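Local coordinates for post-proline cleaving enzyme (Rickettsia typhi, PDB 4HVT), which probably acts as a serine-type oligopeptidase that cuts peptides after proline, as in the prolyl oligopeptidase family, at residues Ile412-Ser417 against His430-Ile435; Val419-Tyr424 against Pro494-Ile499. All blocks are in the same frame, centred on the assembly; numbering follows the deposited sequence.

In the fold
Both contacts start from the last four-stranded antiparallel sheet of the beta-propeller. The chain runs through strand 410-415, turns, and enters strand 422-426. It turns again into strand 432-436. Interaction 1 joins 412-417 to 430-435 and closes this short excursion, linking the two strands that flank 422-426. Interaction 2 joins 419-424 to 494-499 and closes a much longer loop, which takes in the first strands of the eight-stranded sheet of the hydrolase domain. The two loops cross, because the segments alternate along the chain. Interaction 1 stays within one blade, while interaction 2 ties that blade to the alpha/beta-hydrolase part. Glu-415 OE1, hydrogen-bonded to Phe-496 N, connects them directly.

Interaction 1. Residues Ile412-Ser417 against His430-Ile435; sequences ITIENS and HELKII. With EDO (1,2-ethanediol), chain G.
Leu-432 carries this contact, with its two methyl groups shared between two isoleucines. CD2 goes to Ile-412 and CD1 to Ile-414. Leu-432 CD2 lies 3.8 Å from Ile-412 CG1. It is equally close to Ile-412 CB, so the methyl rests on the branch point of that side chain. The two side chains cross at about a right angle. Ile-414 makes a looser contact, with its CD1 4.2 Å from Leu-432 CD1. Its CG1 lies anti to the carbonyl carbon (chi1 -47°), and the chain is extended beyond it (chi2 169°), which carries CD1 out to the leucine. The segments belong to strands 410-415 and 432-436 of one antiparallel blade in the beta-propeller. Strand 422-426 runs between them, and its Tyr-424 touches both Ile-414 and Leu-432. With a strand in between, the side chains alone bridge the gap. The nearest CA atoms, those of Ile-412 and Leu-432, are 8.0 Å apart. Further along the first strand, Glu-415 turns to other partners. Its OE2 accepts a hydrogen bond of 2.5 Å from O2 of a 1,2-ethanediol, probably from the crystallisation liquor. Its OE1 is taken up by the backbone of segment 494-499.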
loop_
_atom_site.group_PDB
_atom_site.type_symbol
_atom_site.label_atom_id
_atom_site.label_comp_id
_atom_site.label_asym_id
_atom_site.label_seq_id
_atom_site.Cartn_x
_atom_site.Cartn_y
_atom_site.Cartn_z
ATOM N N ILE A 412 -10.315 6.751 15.496
ATOM C CA ILE A 412 -9.846 5.362 15.587
ATOM C C ILE A 412 -10.830 4.520 14.781
ATOM O O ILE A 412 -12.034 4.763 14.878
ATOM C CB ILE A 412 -9.801 4.894 17.074
ATOM C CG1 ILE A 412 -8.461 5.295 17.795
ATOM C CG2 ILE A 412 -9.884 3.394 17.189
ATOM C CD1 ILE A 412 -8.180 6.717 17.740
ATOM N N THR A 413 -10.330 3.537 14.031
ATOM C CA THR A 413 -11.219 2.505 13.504
ATOM C C THR A 413 -10.922 1.161 14.157
ATOM O O THR A 413 -9.738 0.828 14.386
ATOM C CB THR A 413 -11.169 2.396 11.980
ATOM O OG1 THR A 413 -9.826 2.105 11.528
ATOM C CG2 THR A 413 -11.632 3.674 11.392
ATOM N N ILE A 414 -11.961 0.355 14.400
ATOM C CA ILE A 414 -11.794 -1.042 14.803
ATOM C C ILE A 414 -12.788 -1.837 13.944
ATOM O O ILE A 414 -13.943 -1.395 13.713
ATOM C CB ILE A 414 -12.023 -1.331 16.301
ATOM C CG1 ILE A 414 -11.303 -0.333 17.216
ATOM C CG2 ILE A 414 -11.563 -2.717 16.686
ATOM C CD1 ILE A 414 -11.659 -0.375 18.672
ATOM N N GLU A 415 -12.338 -2.989 13.483
ATOM C CA GLU A 415 -13.110 -3.851 12.589
ATOM C C GLU A 415 -12.590 -5.277 12.701
ATOM O O GLU A 415 -11.568 -5.552 13.376
ATOM C CB GLU A 415 -12.932 -3.416 11.131
ATOM C CG GLU A 415 -11.531 -3.681 10.556
ATOM C CD GLU A 415 -11.308 -2.846 9.336
ATOM O OE1 GLU A 415 -11.450 -3.338 8.195
ATOM O OE2 GLU A 415 -11.008 -1.626 9.491
ATOM N N ASN A 416 -13.299 -6.196 12.019
ATOM C CA ASN A 416 -12.718 -7.493 11.730
ATOM C C ASN A 416 -13.253 -7.945 10.389
ATOM O O ASN A 416 -13.944 -7.235 9.709
ATOM C CB ASN A 416 -12.897 -8.512 12.902
ATOM C CG ASN A 416 -14.293 -9.108 13.007
ATOM O OD1 ASN A 416 -15.008 -9.160 12.014
ATOM N ND2 ASN A 416 -14.683 -9.593 14.217
ATOM N N SER A 417 -12.825 -9.094 9.920
ATOM C CA SER A 417 -13.122 -9.446 8.539
ATOM C C SER A 417 -14.624 -9.511 8.241
ATOM O O SER A 417 -15.007 -9.353 7.085
ATOM C CB SER A 417 -12.449 -10.768 8.199
ATOM O OG SER A 417 -12.584 -11.109 6.819
ATOM N N HIS A 430 -9.191 10.804 27.464
ATOM C CA HIS A 430 -8.465 9.582 27.202
ATOM C C HIS A 430 -9.257 8.304 27.170
ATOM O O HIS A 430 -8.924 7.329 27.821
ATOM C CB HIS A 430 -7.249 9.474 28.114
ATOM C CG HIS A 430 -6.387 10.689 28.065
ATOM N ND1 HIS A 430 -6.109 11.451 29.179
ATOM C CD2 HIS A 430 -5.774 11.308 27.025
ATOM C CE1 HIS A 430 -5.341 12.465 28.830
ATOM N NE2 HIS A 430 -5.121 12.395 27.531
ATOM N N GLU A 431 -10.273 8.310 26.322
ATOM C CA GLU A 431 -11.159 7.153 26.138
ATOM C C GLU A 431 -11.776 7.237 24.747
ATOM O O GLU A 431 -11.752 8.299 24.120
ATOM C CB GLU A 431 -12.247 7.131 27.223
ATOM C CG GLU A 431 -13.008 8.418 27.349
ATOM C CD GLU A 431 -13.819 8.536 28.654
ATOM O OE1 GLU A 431 -14.303 7.514 29.153
ATOM O OE2 GLU A 431 -13.944 9.654 29.157
ATOM N N LEU A 432 -12.215 6.089 24.258
ATOM C CA LEU A 432 -12.883 5.976 23.004
ATOM C C LEU A 432 -14.370 6.140 23.182
ATOM O O LEU A 432 -14.954 5.562 24.113
ATOM C CB LEU A 432 -12.632 4.606 22.356
ATOM C CG LEU A 432 -11.231 4.288 21.791
ATOM C CD1 LEU A 432 -11.216 2.884 21.284
ATOM C CD2 LEU A 432 -10.843 5.281 20.725
ATOM N N LYS A 433 -14.953 6.964 22.337
ATOM C CA LYS A 433 -16.416 7.150 22.250
ATOM C C LYS A 433 -16.839 6.838 20.830
ATOM O O LYS A 433 -16.259 7.374 19.867
ATOM C CB LYS A 433 -16.805 8.585 22.590
ATOM N N ILE A 434 -17.872 6.032 20.654
ATOM C CA ILE A 434 -18.319 5.775 19.292
ATOM C C ILE A 434 -18.734 7.089 18.626
ATOM O O ILE A 434 -19.503 7.854 19.228
ATOM C CB ILE A 434 -19.543 4.812 19.247
ATOM C CG1 ILE A 434 -19.108 3.408 19.644
ATOM C CG2 ILE A 434 -20.143 4.839 17.860
ATOM C CD1 ILE A 434 -20.198 2.521 20.174
ATOM N N ILE A 435 -18.257 7.357 17.395
ATOM C CA ILE A 435 -18.735 8.521 16.629
ATOM C C ILE A 435 -19.525 8.158 15.350
ATOM O O ILE A 435 -20.521 8.852 15.028
ATOM C CB ILE A 435 -17.615 9.544 16.383
ATOM C CG1 ILE A 435 -18.168 10.900 15.882
ATOM C CG2 ILE A 435 -16.548 9.032 15.420
ATOM C CD1 ILE A 435 -17.162 12.046 15.998
HETATM C C1 EDO G . -10.911 2.315 7.227
HETATM O O1 EDO G . -9.627 2.329 6.614
HETATM C C2 EDO G . -11.327 0.913 7.631
HETATM O O2 EDO G . -10.177 0.108 7.838
#

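Interaction 2. Residues Val419-Tyr424 against Pro494-Ile499; sequences VPPTIY and PYFSRI
The Phe-496 ring has Pro-420 over one face, and Val-419 O and Pro-421 CD approach it obliquely. Pro-420 CA sits 3.7 Å from the ring centroid and 11° off the ring normal, a CH-pi contact almost straight above the centre. This is an interface between the two domains of the prolyl oligopeptidase fold. Segment 419-424 leads into propeller strand 422-426, and segment 494-499 leads into helix 498-505 of the alpha/beta-hydrolase part. The pyrrolidine of Pro-420 extends the cover toward the far end of the ring, with its CG 3.7 Å from Phe-496 CZ. The peptide before it also packs here, as Pro-420 N lies 3.5 Å from Phe-496 CE2. Phe-496 CG is anti to the backbone N (chi1 -175°), which sends the ring out to the prolines. Phe-442 meets the same ring in an edge-to-face stack. Pro-421 comes in at about a right angle to the phenylalanine side chain, and its CD is 4.0 Å from Phe-496 CD1. Next in the chain, Ser-497 is the N-cap of helix 498-505, with its OG hydrogen-bonded to Lys-500 N. On the propeller side, Val-419 O comes within 3.4 Å of Phe-496 CD2.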
loop_
_atom_site.group_PDB
_atom_site.type_symbol
_atom_site.label_atom_id
_atom_site.label_comp_id
_atom_site.label_asym_id
_atom_site.label_seq_id
_atom_site.Cartn_x
_atom_site.Cartn_y
_atom_site.Cartn_z
ATOM N N VAL A 419 -17.145 -7.980 10.526
ATOM C CA VAL A 419 -17.855 -6.937 11.262
ATOM C C VAL A 419 -17.422 -5.572 10.703
ATOM O O VAL A 419 -16.246 -5.265 10.747
ATOM C CB VAL A 419 -17.589 -7.017 12.793
ATOM C CG1 VAL A 419 -18.371 -5.907 13.472
ATOM C CG2 VAL A 419 -17.981 -8.395 13.348
ATOM N N PRO A 420 -18.363 -4.758 10.169
ATOM C CA PRO A 420 -17.942 -3.519 9.553
ATOM C C PRO A 420 -17.223 -2.597 10.558
ATOM O O PRO A 420 -17.500 -2.650 11.761
ATOM C CB PRO A 420 -19.249 -2.860 9.083
ATOM C CG PRO A 420 -20.182 -3.990 8.892
ATOM C CD PRO A 420 -19.797 -5.015 9.923
ATOM N N PRO A 421 -16.332 -1.751 10.037
ATOM C CA PRO A 421 -15.588 -0.850 10.901
ATOM C C PRO A 421 -16.495 0.108 11.621
ATOM O O PRO A 421 -17.530 0.583 11.065
ATOM C CB PRO A 421 -14.659 -0.093 9.955
ATOM C CG PRO A 421 -14.571 -1.000 8.738
ATOM C CD PRO A 421 -15.926 -1.638 8.630
ATOM N N THR A 422 -16.164 0.324 12.897
ATOM C CA THR A 422 -16.742 1.400 13.696
ATOM C C THR A 422 -15.691 2.488 13.832
ATOM O O THR A 422 -14.484 2.195 13.993
ATOM C CB THR A 422 -17.153 0.918 15.087
ATOM O OG1 THR A 422 -18.204 -0.052 14.990
ATOM C CG2 THR A 422 -17.682 2.081 15.980
ATOM N N ILE A 423 -16.128 3.747 13.750
ATOM C CA ILE A 423 -15.192 4.900 13.965
ATOM C C ILE A 423 -15.457 5.443 15.351
ATOM O O ILE A 423 -16.629 5.676 15.747
ATOM C CB ILE A 423 -15.400 6.040 12.967
ATOM C CG1 ILE A 423 -15.426 5.504 11.520
ATOM C CG2 ILE A 423 -14.309 7.127 13.139
ATOM C CD1 ILE A 423 -15.600 6.582 10.463
ATOM N N TYR A 424 -14.376 5.602 16.121
ATOM C CA TYR A 424 -14.417 6.117 17.448
ATOM C C TYR A 424 -13.643 7.414 17.568
ATOM O O TYR A 424 -12.631 7.567 16.888
ATOM C CB TYR A 424 -13.840 5.123 18.437
ATOM C CG TYR A 424 -14.372 3.743 18.406
ATOM C CD1 TYR A 424 -13.962 2.831 17.441
ATOM C CD2 TYR A 424 -15.278 3.297 19.384
ATOM C CE1 TYR A 424 -14.439 1.533 17.457
ATOM C CE2 TYR A 424 -15.738 2.030 19.379
ATOM C CZ TYR A 424 -15.353 1.154 18.403
ATOM O OH TYR A 424 -15.846 -0.166 18.409
ATOM N N PRO A 494 -6.239 -9.273 7.999
ATOM C CA PRO A 494 -7.641 -9.589 7.582
ATOM C C PRO A 494 -8.692 -8.441 7.844
ATOM O O PRO A 494 -9.520 -8.545 8.746
ATOM C CB PRO A 494 -7.975 -10.831 8.389
ATOM C CG PRO A 494 -7.132 -10.755 9.578
ATOM C CD PRO A 494 -5.830 -10.125 9.106
ATOM N N TYR A 495 -8.624 -7.383 7.035
ATOM C CA TYR A 495 -9.594 -6.293 7.156
ATOM C C TYR A 495 -10.955 -6.617 6.560
ATOM O O TYR A 495 -11.140 -7.617 5.814
ATOM C CB TYR A 495 -9.053 -5.009 6.533
ATOM C CG TYR A 495 -8.924 -5.098 5.046
ATOM C CD1 TYR A 495 -7.764 -5.587 4.452
ATOM C CD2 TYR A 495 -9.965 -4.709 4.234
ATOM C CE1 TYR A 495 -7.674 -5.689 3.074
ATOM C CE2 TYR A 495 -9.899 -4.801 2.869
ATOM C CZ TYR A 495 -8.737 -5.268 2.298
ATOM O OH TYR A 495 -8.665 -5.379 0.935
ATOM N N PHE A 496 -11.939 -5.805 6.921
ATOM C CA PHE A 496 -13.293 -5.961 6.426
ATOM C C PHE A 496 -13.333 -5.504 4.989
ATOM O O PHE A 496 -12.980 -4.356 4.689
ATOM C CB PHE A 496 -14.283 -5.081 7.254
ATOM C CG PHE A 496 -15.727 -5.288 6.875
ATOM C CD1 PHE A 496 -16.324 -4.525 5.869
ATOM C CD2 PHE A 496 -16.454 -6.276 7.479
ATOM C CE1 PHE A 496 -17.642 -4.700 5.523
ATOM C CE2 PHE A 496 -17.785 -6.464 7.149
ATOM C CZ PHE A 496 -18.364 -5.698 6.155
ATOM N N SER A 497 -13.691 -6.405 4.078
ATOM C CA SER A 497 -13.934 -6.047 2.682
ATOM C C SER A 497 -15.395 -6.149 2.338
ATOM O O SER A 497 -15.939 -7.254 2.222
ATOM C CB SER A 497 -13.144 -6.961 1.748
ATOM O OG SER A 497 -13.481 -6.663 0.382
ATOM N N ARG A 498 -16.012 -5.002 2.116
ATOM C CA ARG A 498 -17.392 -4.964 1.745
ATOM C C ARG A 498 -17.625 -5.692 0.418
ATOM O O ARG A 498 -18.585 -6.445 0.275
ATOM C CB ARG A 498 -17.844 -3.520 1.667
ATOM C CG ARG A 498 -19.310 -3.410 1.678
ATOM C CD ARG A 498 -19.757 -1.985 1.873
ATOM N NE ARG A 498 -21.126 -1.978 1.441
ATOM C CZ ARG A 498 -21.800 -0.908 1.069
ATOM N NH1 ARG A 498 -21.242 0.284 1.134
ATOM N NH2 ARG A 498 -23.056 -1.055 0.683
ATOM N N ILE A 499 -16.743 -5.479 -0.558
ATOM C CA ILE A 499 -16.960 -6.096 -1.848
ATOM C C ILE A 499 -16.887 -7.629 -1.740
ATOM O O ILE A 499 -17.731 -8.340 -2.263
ATOM C CB ILE A 499 -15.943 -5.623 -2.916
ATOM C CG1 ILE A 499 -16.071 -4.120 -3.198
ATOM C CG2 ILE A 499 -16.171 -6.411 -4.193
ATOM C CD1 ILE A 499 -17.276 -3.764 -4.054
#